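Long-range contact in putative epimerase (Burkholderia cenocepacia, PDB 4LW8), which probably acts as an NAD(P)-dependent epimerase or dehydratase on a nucleotide sugar, in the pathway that builds the lipopolysaccharide O-antigen: residues T189-V203 against L308-R320. Residues are numbered along the deposited sequence; the frame is centred on the assembly and turned at random.
Sequences TGVGQSDAYLLPKLV and LDETLRWMVDAMR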
# COMPACT_ATOMS: atom_id res chain seq x y z
N THR A 189 -3.64 -11.22 -22.84
CA THR A 189 -2.64 -11.12 -23.88
C THR A 189 -3.32 -10.87 -25.22
O THR A 189 -4.54 -10.77 -25.30
CB THR A 189 -1.77 -12.40 -23.95
OG1 THR A 189 -0.62 -12.15 -24.76
CG2 THR A 189 -2.57 -13.57 -24.55
N GLY A 190 -2.52 -10.73 -26.27
CA GLY A 190 -3.06 -10.45 -27.59
C GLY A 190 -1.98 -9.85 -28.46
O GLY A 190 -0.84 -9.71 -28.02
N VAL A 191 -2.34 -9.51 -29.69
CA VAL A 191 -1.38 -8.95 -30.64
C VAL A 191 -0.82 -7.62 -30.14
O VAL A 191 -1.58 -6.71 -29.80
CB VAL A 191 -2.02 -8.76 -32.04
CG1 VAL A 191 -1.11 -7.94 -32.98
CG2 VAL A 191 -2.35 -10.12 -32.66
N GLY A 192 0.51 -7.53 -30.08
CA GLY A 192 1.18 -6.31 -29.65
C GLY A 192 1.81 -6.37 -28.26
O GLY A 192 2.58 -5.48 -27.88
N GLN A 193 1.48 -7.38 -27.46
CA GLN A 193 2.10 -7.51 -26.14
C GLN A 193 3.55 -8.01 -26.26
O GLN A 193 3.84 -8.88 -27.07
CB GLN A 193 1.28 -8.46 -25.26
CG GLN A 193 1.77 -8.56 -23.83
CD GLN A 193 0.84 -9.40 -22.98
OE1 GLN A 193 0.71 -10.62 -23.17
NE2 GLN A 193 0.16 -8.75 -22.04
N SER A 194 4.47 -7.46 -25.46
CA SER A 194 5.88 -7.83 -25.61
C SER A 194 6.15 -9.27 -25.19
O SER A 194 5.39 -9.85 -24.41
CB SER A 194 6.78 -6.90 -24.80
OG SER A 194 6.77 -7.25 -23.43
N ASP A 195 7.24 -9.85 -25.71
CA ASP A 195 7.55 -11.25 -25.42
C ASP A 195 8.23 -11.39 -24.06
O ASP A 195 8.76 -12.44 -23.74
CB ASP A 195 8.41 -11.89 -26.53
CG ASP A 195 9.77 -11.22 -26.71
OD1 ASP A 195 9.99 -10.12 -26.14
OD2 ASP A 195 10.60 -11.80 -27.44
N ALA A 196 8.20 -10.32 -23.28
CA ALA A 196 8.56 -10.39 -21.87
C ALA A 196 7.50 -11.19 -21.13
O ALA A 196 7.76 -11.75 -20.06
CB ALA A 196 8.67 -9.01 -21.27
N TYR A 197 6.30 -11.23 -21.70
CA TYR A 197 5.22 -12.02 -21.14
C TYR A 197 5.24 -13.45 -21.70
O TYR A 197 5.74 -13.68 -22.81
CB TYR A 197 3.87 -11.35 -21.40
CG TYR A 197 3.66 -10.06 -20.63
CD1 TYR A 197 4.16 -8.85 -21.10
CD2 TYR A 197 2.95 -10.05 -19.44
CE1 TYR A 197 3.97 -7.67 -20.41
CE2 TYR A 197 2.75 -8.86 -18.73
CZ TYR A 197 3.26 -7.68 -19.24
OH TYR A 197 3.07 -6.50 -18.56
N LEU A 198 4.71 -14.39 -20.94
CA LEU A 198 4.83 -15.81 -21.27
C LEU A 198 4.16 -16.23 -22.60
O LEU A 198 4.80 -16.82 -23.46
CB LEU A 198 4.26 -16.64 -20.12
CG LEU A 198 4.44 -18.14 -20.32
CD1 LEU A 198 5.91 -18.45 -20.52
CD2 LEU A 198 3.88 -18.91 -19.14
N LEU A 199 2.88 -15.93 -22.76
CA LEU A 199 2.18 -16.36 -23.98
C LEU A 199 2.77 -15.75 -25.27
O LEU A 199 2.95 -16.47 -26.26
CB LEU A 199 0.67 -16.08 -23.87
CG LEU A 199 -0.18 -17.30 -23.41
CD1 LEU A 199 0.38 -17.96 -22.17
CD2 LEU A 199 -1.64 -16.93 -23.18
N PRO A 200 3.09 -14.43 -25.27
CA PRO A 200 3.79 -13.93 -26.46
C PRO A 200 5.15 -14.61 -26.72
O PRO A 200 5.55 -14.78 -27.88
CB PRO A 200 3.97 -12.44 -26.15
CG PRO A 200 2.76 -12.11 -25.29
CD PRO A 200 2.60 -13.33 -24.42
N LYS A 201 5.84 -15.01 -25.66
CA LYS A 201 7.09 -15.75 -25.81
C LYS A 201 6.84 -17.08 -26.52
O LYS A 201 7.54 -17.42 -27.48
CB LYS A 201 7.74 -15.97 -24.43
CG LYS A 201 9.12 -16.63 -24.44
CD LYS A 201 9.49 -17.12 -23.02
CE LYS A 201 10.80 -17.90 -22.99
NZ LYS A 201 11.08 -18.52 -21.66
N LEU A 202 5.83 -17.81 -26.06
CA LEU A 202 5.42 -19.08 -26.67
C LEU A 202 5.02 -18.87 -28.13
O LEU A 202 5.46 -19.61 -29.01
CB LEU A 202 4.26 -19.71 -25.90
CG LEU A 202 4.56 -20.68 -24.76
CD1 LEU A 202 5.70 -20.19 -23.90
CD2 LEU A 202 3.31 -20.85 -23.90
N VAL A 203 4.17 -17.87 -28.37
CA VAL A 203 3.73 -17.56 -29.74
C VAL A 203 4.92 -17.23 -30.65
O VAL A 203 5.01 -17.73 -31.77
CB VAL A 203 2.70 -16.40 -29.75
CG1 VAL A 203 2.51 -15.84 -31.16
CG2 VAL A 203 1.38 -16.87 -29.16
N LEU A 308 -9.42 -19.08 -25.98
CA LEU A 308 -7.98 -18.81 -25.99
C LEU A 308 -7.32 -19.30 -27.29
O LEU A 308 -6.41 -18.66 -27.79
CB LEU A 308 -7.30 -19.44 -24.77
CG LEU A 308 -5.81 -19.10 -24.53
CD1 LEU A 308 -5.59 -17.61 -24.36
CD2 LEU A 308 -5.29 -19.83 -23.30
N ASP A 309 -7.79 -20.41 -27.84
CA ASP A 309 -7.13 -20.91 -29.05
C ASP A 309 -7.35 -19.93 -30.23
O ASP A 309 -6.49 -19.80 -31.10
CB ASP A 309 -7.61 -22.33 -29.40
CG ASP A 309 -8.98 -22.34 -30.02
OD1 ASP A 309 -9.07 -22.43 -31.27
OD2 ASP A 309 -9.97 -22.28 -29.27
N GLU A 310 -8.49 -19.25 -30.25
CA GLU A 310 -8.71 -18.18 -31.22
C GLU A 310 -7.72 -17.01 -30.96
O GLU A 310 -7.08 -16.50 -31.88
CB GLU A 310 -10.14 -17.66 -31.14
CG GLU A 310 -10.46 -16.57 -32.15
CD GLU A 310 -11.92 -16.14 -32.11
OE1 GLU A 310 -12.79 -16.99 -31.83
OE2 GLU A 310 -12.19 -14.95 -32.38
N THR A 311 -7.59 -16.61 -29.71
CA THR A 311 -6.62 -15.59 -29.32
C THR A 311 -5.21 -15.96 -29.78
O THR A 311 -4.49 -15.14 -30.35
CB THR A 311 -6.60 -15.40 -27.79
OG1 THR A 311 -7.91 -15.06 -27.32
CG2 THR A 311 -5.59 -14.31 -27.39
N LEU A 312 -4.82 -17.20 -29.53
CA LEU A 312 -3.47 -17.64 -29.86
C LEU A 312 -3.27 -17.69 -31.38
O LEU A 312 -2.19 -17.35 -31.87
CB LEU A 312 -3.18 -19.00 -29.23
CG LEU A 312 -3.04 -19.03 -27.70
CD1 LEU A 312 -3.05 -20.46 -27.16
CD2 LEU A 312 -1.78 -18.30 -27.27
N ARG A 313 -4.29 -18.10 -32.12
CA ARG A 313 -4.17 -18.18 -33.58
C ARG A 313 -4.03 -16.77 -34.14
O ARG A 313 -3.24 -16.51 -35.05
CB ARG A 313 -5.38 -18.88 -34.21
CG ARG A 313 -5.19 -19.17 -35.69
CD ARG A 313 -6.36 -19.93 -36.30
NE ARG A 313 -6.46 -21.31 -35.82
CZ ARG A 313 -5.76 -22.33 -36.29
NH1 ARG A 313 -4.87 -22.14 -37.27
NH2 ARG A 313 -5.93 -23.55 -35.80
N TRP A 314 -4.82 -15.86 -33.58
CA TRP A 314 -4.77 -14.45 -33.90
C TRP A 314 -3.34 -13.93 -33.77
O TRP A 314 -2.82 -13.28 -34.68
CB TRP A 314 -5.72 -13.69 -32.97
CG TRP A 314 -5.70 -12.19 -33.05
CD1 TRP A 314 -5.77 -11.42 -34.18
CD2 TRP A 314 -5.70 -11.29 -31.94
NE1 TRP A 314 -5.77 -10.09 -33.84
CE2 TRP A 314 -5.74 -9.98 -32.47
CE3 TRP A 314 -5.66 -11.45 -30.55
CZ2 TRP A 314 -5.72 -8.84 -31.66
CZ3 TRP A 314 -5.66 -10.32 -29.75
CH2 TRP A 314 -5.69 -9.04 -30.30
N MET A 315 -2.69 -14.25 -32.65
CA MET A 315 -1.32 -13.81 -32.37
C MET A 315 -0.28 -14.48 -33.30
O MET A 315 0.64 -13.82 -33.78
CB MET A 315 -0.97 -14.07 -30.90
CG MET A 315 -1.85 -13.26 -29.91
SD MET A 315 -1.75 -13.82 -28.19
CE MET A 315 -0.03 -13.50 -27.81
N VAL A 316 -0.41 -15.79 -33.51
CA VAL A 316 0.50 -16.50 -34.40
C VAL A 316 0.41 -15.92 -35.81
O VAL A 316 1.43 -15.62 -36.43
CB VAL A 316 0.21 -18.02 -34.45
CG1 VAL A 316 0.97 -18.66 -35.62
CG2 VAL A 316 0.61 -18.69 -33.13
N ASP A 317 -0.81 -15.74 -36.30
CA ASP A 317 -1.03 -15.20 -37.64
C ASP A 317 -0.41 -13.81 -37.78
O ASP A 317 0.19 -13.50 -38.79
CB ASP A 317 -2.53 -15.14 -37.97
CG ASP A 317 -3.14 -16.51 -38.17
OD1 ASP A 317 -2.38 -17.49 -38.39
OD2 ASP A 317 -4.38 -16.61 -38.15
N ALA A 318 -0.57 -12.98 -36.76
CA ALA A 318 -0.01 -11.63 -36.80
C ALA A 318 1.51 -11.69 -36.84
O ALA A 318 2.14 -10.92 -37.55
CB ALA A 318 -0.49 -10.80 -35.62
N MET A 319 2.09 -12.62 -36.10
CA MET A 319 3.55 -12.76 -36.08
C MET A 319 4.11 -13.18 -37.44
O MET A 319 5.14 -12.68 -37.87
CB MET A 319 3.99 -13.75 -35.01
CG MET A 319 3.94 -13.21 -33.59
SD MET A 319 5.13 -11.89 -33.26
CE MET A 319 6.61 -12.85 -32.99
N ARG A 320 3.41 -14.09 -38.11
CA ARG A 320 3.86 -14.62 -39.39
C ARG A 320 3.64 -13.62 -40.52
O ARG A 320 4.42 -13.56 -41.47
CB ARG A 320 3.15 -15.94 -39.71
CG ARG A 320 3.55 -17.08 -38.78
CD ARG A 320 2.85 -18.38 -39.12
NE ARG A 320 3.52 -19.52 -38.49
CZ ARG A 320 3.05 -20.76 -38.48
NH1 ARG A 320 1.91 -21.06 -39.08
NH2 ARG A 320 3.74 -21.72 -37.86
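V191 is held from two sides of its residue: its carbonyl O takes hydrogen bonds from Y33 OH and R32 NH2, while its CG2 methyl lies over one face of the W314 indole, 3.5 Å from the centroid of the five-membered ring and 16° off the normal, a clear CH-pi contact. The same V191 CG2 also meets A318 CB at 3.6 Å. Just before it, the backbone passes close against the indole, with G190 CA 3.4 Å from W314 CZ3. M315 is the central plug of the contact. Its chain runs extended out to SD and then bends at chi3 (63°), which swings CE in among T189, P200 and V203, with M315 SD 3.7 Å from G190 CA. T189 OG1, 3.4 Å from M315 CE, gives its hydrogen to Q193 OE1 at 2.6 Å, coming in above the amide plane. Q193, the last residue of the type II turn G190-Q193, thus folds its amide back onto the strand end, where NE2 gives to Y188 O. Further on, V203 is a knob in the hole formed by L312, M315, V316 and M319. With CG1 anti to the backbone N, that branch reaches the helix backbone, 3.7 Å from V316 N, and CG2 turns to M315 CE and L312 CD2. L199 extends the apolar seam toward L308 and L312. Helices 198-203 and 308-320 cross at -54°, their axes 10.1 Å apart. The pair thus packs the C-terminal helix against the loop and helix that follow strand 180-189 of the central Rossmann-type sheet. T311 OG1 bonds D226 at the end of strand 221-226, R228 makes a cation-pi contact with W314, and L202 and V316 both rest on L264 of helix 257-268.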